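Local coordinates for protein insecticyanin-A (Manduca sexta, PDB 1Z24) that binds the bile pigment biliverdin IX gamma, forming a blue protein that with lipoprotein-bound carotenes gives hornworms their green camouflage, at residues 21-24 and 25-29; 145-148 and 149-153. All blocks are in the same frame, centred on the assembly; numbering follows the deposited sequence.

Interaction 1 (21-24 and 25-29)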
ATOM      1  N   SER A  21     -22.590  15.265  13.286  1.00 28.50           N
ATOM      2  CA  SER A  21     -23.395  16.441  13.226  1.00 28.05           C
ATOM      3  C   SER A  21     -22.615  17.598  12.712  1.00 30.86           C
ATOM      4  O   SER A  21     -23.159  18.503  12.092  1.00 36.23           O
ATOM      5  CB  SER A  21     -24.079  16.800  14.521  1.00 40.81           C
ATOM      6  OG  SER A  21     -23.220  17.620  15.266  1.00 68.60           O
ATOM      7  N   ALA A  22     -21.326  17.577  12.989  1.00 29.84           N
ATOM      8  CA  ALA A  22     -20.517  18.670  12.527  1.00 30.67           C
ATOM      9  C   ALA A  22     -20.302  18.492  11.030  1.00 31.00           C
ATOM     10  O   ALA A  22     -20.135  19.428  10.255  1.00 28.59           O
ATOM     11  CB  ALA A  22     -19.193  18.573  13.275  1.00 35.91           C
ATOM     12  N   PHE A  23     -20.323  17.252  10.597  1.00 29.99           N
ATOM     13  CA  PHE A  23     -20.100  17.007   9.198  1.00 23.77           C
ATOM     14  C   PHE A  23     -21.256  17.317   8.291  1.00 31.26           C
ATOM     15  O   PHE A  23     -21.084  17.557   7.109  1.00 27.25           O
ATOM     16  CB  PHE A  23     -19.685  15.547   9.101  1.00 29.47           C
ATOM     17  CG  PHE A  23     -19.113  15.122   7.776  1.00 32.55           C
ATOM     18  CD1 PHE A  23     -17.818  15.510   7.426  1.00 29.29           C
ATOM     19  CD2 PHE A  23     -19.843  14.307   6.904  1.00 26.66           C
ATOM     20  CE1 PHE A  23     -17.247  15.119   6.208  1.00 28.59           C
ATOM     21  CE2 PHE A  23     -19.298  13.918   5.674  1.00 26.71           C
ATOM     22  CZ  PHE A  23     -17.993  14.311   5.338  1.00 34.13           C
ATOM     23  N   ALA A  24     -22.424  17.275   8.861  1.00 33.68           N
ATOM     24  CA  ALA A  24     -23.617  17.552   8.120  1.00 35.35           C
ATOM     25  C   ALA A  24     -23.541  18.881   7.352  1.00 26.58           C
ATOM     26  O   ALA A  24     -22.888  19.856   7.733  1.00 32.57           O
ATOM     27  CB  ALA A  24     -24.847  17.391   9.046  1.00 29.52           C
ATOM     28  N   GLY A  25     -24.204  18.924   6.210  1.00 33.58           N
ATOM     29  CA  GLY A  25     -24.204  20.112   5.380  1.00 20.62           C
ATOM     30  C   GLY A  25     -24.148  19.804   3.891  1.00 26.67           C
ATOM     31  O   GLY A  25     -24.293  18.686   3.454  1.00 32.40           O
ATOM     32  N   ALA A  26     -23.940  20.822   3.091  1.00 24.65           N
ATOM     33  CA  ALA A  26     -23.868  20.674   1.649  1.00 23.76           C
ATOM     34  C   ALA A  26     -22.420  20.694   1.169  1.00 33.31           C
ATOM     35  O   ALA A  26     -21.666  21.684   1.238  1.00 31.05           O
ATOM     36  CB  ALA A  26     -24.653  21.826   1.060  1.00 23.91           C
ATOM     37  N   TRP A  27     -22.002  19.568   0.667  1.00 31.88           N
ATOM     38  CA  TRP A  27     -20.622  19.506   0.218  1.00 22.30           C
ATOM     39  C   TRP A  27     -20.509  19.566  -1.279  1.00 30.35           C
ATOM     40  O   TRP A  27     -21.164  18.783  -1.971  1.00 32.71           O
ATOM     41  CB  TRP A  27     -20.015  18.152   0.703  1.00 18.76           C
ATOM     42  CG  TRP A  27     -19.797  18.060   2.181  1.00 21.71           C
ATOM     43  CD1 TRP A  27     -20.600  17.425   3.104  1.00 22.88           C
ATOM     44  CD2 TRP A  27     -18.678  18.656   2.909  1.00 24.25           C
ATOM     45  NE1 TRP A  27     -20.043  17.594   4.355  1.00 22.77           N
ATOM     46  CE2 TRP A  27     -18.857  18.308   4.283  1.00 32.81           C
ATOM     47  CE3 TRP A  27     -17.565  19.432   2.543  1.00 23.74           C
ATOM     48  CZ2 TRP A  27     -17.966  18.715   5.296  1.00 21.62           C
ATOM     49  CZ3 TRP A  27     -16.715  19.857   3.594  1.00 20.86           C
ATOM     50  CH2 TRP A  27     -16.933  19.523   4.926  1.00 30.52           C
ATOM     51  N   HIS A  28     -19.670  20.489  -1.758  1.00 26.51           N
ATOM     52  CA  HIS A  28     -19.425  20.655  -3.168  1.00 27.48           C
ATOM     53  C   HIS A  28     -18.229  19.816  -3.548  1.00 32.83           C
ATOM     54  O   HIS A  28     -17.216  19.769  -2.825  1.00 29.77           O
ATOM     55  CB  HIS A  28     -19.078  22.091  -3.550  1.00 27.32           C
ATOM     56  CG  HIS A  28     -20.160  23.004  -3.074  1.00 33.02           C
ATOM     57  ND1 HIS A  28     -20.263  23.366  -1.755  1.00 38.55           N
ATOM     58  CD2 HIS A  28     -21.176  23.615  -3.789  1.00 37.21           C
ATOM     59  CE1 HIS A  28     -21.319  24.160  -1.679  1.00 36.59           C
ATOM     60  NE2 HIS A  28     -21.894  24.345  -2.884  1.00 30.19           N
ATOM     61  N   GLU A  29     -18.349  19.132  -4.679  1.00 24.90           N
ATOM     62  CA  GLU A  29     -17.248  18.291  -5.128  1.00 26.66           C
ATOM     63  C   GLU A  29     -16.300  19.147  -5.961  1.00 25.73           C
ATOM     64  O   GLU A  29     -16.535  19.337  -7.115  1.00 26.35           O
ATOM     65  CB  GLU A  29     -17.834  17.149  -5.954  1.00 16.39           C
ATOM     66  CG  GLU A  29     -16.707  16.370  -6.645  1.00 21.89           C
ATOM     67  CD  GLU A  29     -17.297  15.296  -7.456  1.00 27.51           C
ATOM     68  OE1 GLU A  29     -17.718  14.248  -6.970  1.00 24.39           O
ATOM     69  OE2 GLU A  29     -17.367  15.635  -8.714  1.00 23.73           O
TER
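Between Phe23, at the end of helix 20-23, and Trp27, three residues into strand 25-32, the chain leaves its helix at Ala24 and turns through Gly25, whose phi of 142° lies where residues with a side chain are seldom found. The turn brings the indole back to the helix end it has just left. Trp27 NE1 donates to Phe23 O at 2.9 Å, meeting the oxygen almost head-on, the oxygen sitting a little out of the indole plane. This is the Gly-X-Trp signature of the lipocalins, in which the short helix leads into the first barrel strand. Phe23 places CG anti to the backbone N and beside its carbonyl carbon (chi1 -167°), which sets the ring under the same indole that binds its oxygen. NE1 of Trp27 lies over the centre of the Phe23 ring, 3.9 Å above its plane, while Phe23 CE1 meets Trp27 CZ2 at 3.8 Å. The two rings are oblique, their planes 34° apart. A phenylalanine in place of Trp27 would probably leave Phe23 O without its indole donor and the Phe23 ring freer to shift. Lys137 packs on Trp27 and bonds through NZ to Ala24 O, probably the counterpart of the basic residue that accompanies this tryptophan in other lipocalins. Phe18 meets the Phe23 ring edge-to-face.

Interaction 2 (145-148 and 149-153)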
ATOM      1  N   THR A 145      -7.743  27.773   2.782  1.00 36.83           N
ATOM      2  CA  THR A 145      -8.229  26.448   2.765  1.00 40.34           C
ATOM      3  C   THR A 145      -7.585  25.658   1.666  1.00 29.76           C
ATOM      4  O   THR A 145      -7.358  24.468   1.839  1.00 29.81           O
ATOM      5  CB  THR A 145      -9.751  26.508   2.775  1.00 53.54           C
ATOM      6  OG1 THR A 145     -10.095  27.041   4.055  1.00 60.78           O
ATOM      7  CG2 THR A 145     -10.385  25.144   2.470  1.00 35.44           C
ATOM      8  N   LYS A 146      -7.264  26.309   0.547  1.00 22.89           N
ATOM      9  CA  LYS A 146      -6.618  25.592  -0.571  1.00 20.74           C
ATOM     10  C   LYS A 146      -5.268  25.109  -0.114  1.00 45.57           C
ATOM     11  O   LYS A 146      -4.864  23.999  -0.357  1.00 31.51           O
ATOM     12  CB  LYS A 146      -6.362  26.430  -1.784  1.00 30.32           C
ATOM     13  CG  LYS A 146      -6.294  25.511  -2.955  1.00 49.83           C
ATOM     14  CD  LYS A 146      -4.987  25.524  -3.725  1.00 69.19           C
ATOM     15  CE  LYS A 146      -5.011  24.482  -4.843  1.00100.00           C
ATOM     16  NZ  LYS A 146      -3.684  24.005  -5.280  1.00100.00           N
ATOM     17  N   GLU A 147      -4.560  25.960   0.570  1.00 27.00           N
ATOM     18  CA  GLU A 147      -3.272  25.569   1.068  1.00 31.53           C
ATOM     19  C   GLU A 147      -3.402  24.463   2.136  1.00 25.40           C
ATOM     20  O   GLU A 147      -2.563  23.534   2.238  1.00 30.79           O
ATOM     21  CB  GLU A 147      -2.531  26.792   1.608  1.00 33.43           C
ATOM     22  CG  GLU A 147      -0.997  26.579   1.727  1.00 53.09           C
ATOM     23  CD  GLU A 147      -0.274  27.437   2.795  1.00 62.48           C
ATOM     24  OE1 GLU A 147       0.960  27.411   3.028  1.00100.00           O
ATOM     25  OE2 GLU A 147      -1.105  28.218   3.475  1.00100.00           O
ATOM     26  N   VAL A 148      -4.414  24.588   2.952  1.00 27.39           N
ATOM     27  CA  VAL A 148      -4.614  23.594   3.961  1.00 22.71           C
ATOM     28  C   VAL A 148      -4.811  22.224   3.315  1.00 31.31           C
ATOM     29  O   VAL A 148      -4.098  21.254   3.601  1.00 28.64           O
ATOM     30  CB  VAL A 148      -5.805  23.950   4.801  1.00 27.09           C
ATOM     31  CG1 VAL A 148      -6.128  22.696   5.631  1.00 24.49           C
ATOM     32  CG2 VAL A 148      -5.302  25.037   5.796  1.00 22.84           C
ATOM     33  N   VAL A 149      -5.727  22.197   2.375  1.00 28.77           N
ATOM     34  CA  VAL A 149      -6.035  20.969   1.656  1.00 29.61           C
ATOM     35  C   VAL A 149      -4.810  20.368   0.980  1.00 27.75           C
ATOM     36  O   VAL A 149      -4.519  19.186   1.043  1.00 27.02           O
ATOM     37  CB  VAL A 149      -7.117  21.328   0.606  1.00 30.20           C
ATOM     38  CG1 VAL A 149      -7.294  20.235  -0.420  1.00 27.56           C
ATOM     39  CG2 VAL A 149      -8.449  21.545   1.297  1.00 26.42           C
ATOM     40  N   ASP A 150      -4.068  21.205   0.322  1.00 29.04           N
ATOM     41  CA  ASP A 150      -2.921  20.685  -0.346  1.00 23.33           C
ATOM     42  C   ASP A 150      -1.905  20.074   0.576  1.00 40.03           C
ATOM     43  O   ASP A 150      -1.201  19.146   0.206  1.00 26.91           O
ATOM     44  CB  ASP A 150      -2.108  21.809  -0.974  1.00 32.24           C
ATOM     45  CG  ASP A 150      -2.652  22.443  -2.221  1.00 51.12           C
ATOM     46  OD1 ASP A 150      -2.245  23.566  -2.551  1.00 64.06           O
ATOM     47  OD2 ASP A 150      -3.569  21.707  -2.875  1.00 41.56           O
ATOM     48  N   ASN A 151      -1.780  20.610   1.757  1.00 28.45           N
ATOM     49  CA  ASN A 151      -0.783  20.052   2.650  1.00 22.05           C
ATOM     50  C   ASN A 151      -1.251  18.759   3.280  1.00 25.73           C
ATOM     51  O   ASN A 151      -0.468  17.856   3.556  1.00 27.94           O
ATOM     52  CB  ASN A 151      -0.508  21.058   3.721  1.00 22.84           C
ATOM     53  CG  ASN A 151       0.653  21.947   3.316  1.00 29.42           C
ATOM     54  OD1 ASN A 151       1.807  21.668   3.672  1.00 29.78           O
ATOM     55  ND2 ASN A 151       0.366  23.019   2.563  1.00 21.23           N
ATOM     56  N   VAL A 152      -2.546  18.675   3.511  1.00 33.15           N
ATOM     57  CA  VAL A 152      -3.105  17.475   4.102  1.00 30.51           C
ATOM     58  C   VAL A 152      -2.997  16.324   3.081  1.00 39.76           C
ATOM     59  O   VAL A 152      -2.528  15.180   3.395  1.00 30.00           O
ATOM     60  CB  VAL A 152      -4.548  17.741   4.589  1.00 24.44           C
ATOM     61  CG1 VAL A 152      -5.274  16.431   4.861  1.00 32.07           C
ATOM     62  CG2 VAL A 152      -4.571  18.424   5.947  1.00 22.22           C
ATOM     63  N   LEU A 153      -3.441  16.652   1.874  1.00 24.65           N
ATOM     64  CA  LEU A 153      -3.396  15.700   0.787  1.00 38.11           C
ATOM     65  C   LEU A 153      -2.015  15.119   0.630  1.00 31.57           C
ATOM     66  O   LEU A 153      -1.876  13.947   0.448  1.00 33.65           O
ATOM     67  CB  LEU A 153      -3.574  16.356  -0.568  1.00 30.45           C
ATOM     68  CG  LEU A 153      -4.946  16.155  -1.082  1.00 36.41           C
ATOM     69  CD1 LEU A 153      -4.850  16.741  -2.446  1.00 38.22           C
ATOM     70  CD2 LEU A 153      -5.326  14.678  -1.167  1.00 26.69           C
TER
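Lys146 reaches Asp150, one helical turn on, by setting CG anti to the backbone N (chi1 -155°) and then bending at chi2 (-120°), while Asp150 carries its carboxylate beside its own backbone N, back along the helix. The two belong to helix 144-154, the alpha-helix that lies against the outside of the lipocalin barrel, and they form an i to i+4 salt bridge on its outer side. Lys146 NZ lies 3.1 Å from Asp150 OD1, using the syn lone pair of that oxygen, and makes a longer, weak bond to OD2. The ammonium thus straddles both oxygens, and the lysine methylenes CD and CE run past the carboxylate on the way. Beneath this pair the main chain keeps its regular bonding, with Val149 N to Thr145 O and Asp150 N to Lys146 O.

Asn151 handles its turn differently. Its side chain lies beside that of Glu147, pointing the same way, but the amide bonds to the backbone: Asn151 ND2 donates to Glu147 O at 3.0 Å, with the oxygen close to the amide plane and the N-H...O angle a nearly straight 166°. Asn151 N also donates to Glu147 O, at 3.1 Å and from the other face of the carbonyl plane, giving that oxygen two donors. Val148, Val149 and Val152 instead pack on Tyr113 of strand 113-122, joining helix to barrel. Across the turn on this side, Thr145 CG2 approaches Val149 CG2 at 4.3 Å.

Interaction 1 comes first along the chain, at the start of the barrel, and interaction 2 follows much later, after strand 127-136. Their centres are 18 Å apart and their nearest atoms about 8 Å, so they do not touch, yet both rest on strand 113-122. Phe23 and Trp27 of 21-29 pack on Ala114, whereas helix 144-154 leans on the same strand, with Val152 reaching Ile115, the residue after Ala114. The strand thereby links the start of the first barrel strand with the helix outside. Only interaction 1 comes near the pigment: Glu29 touches biliverdin, while the side chain of Val149 remains about 14 Å from it.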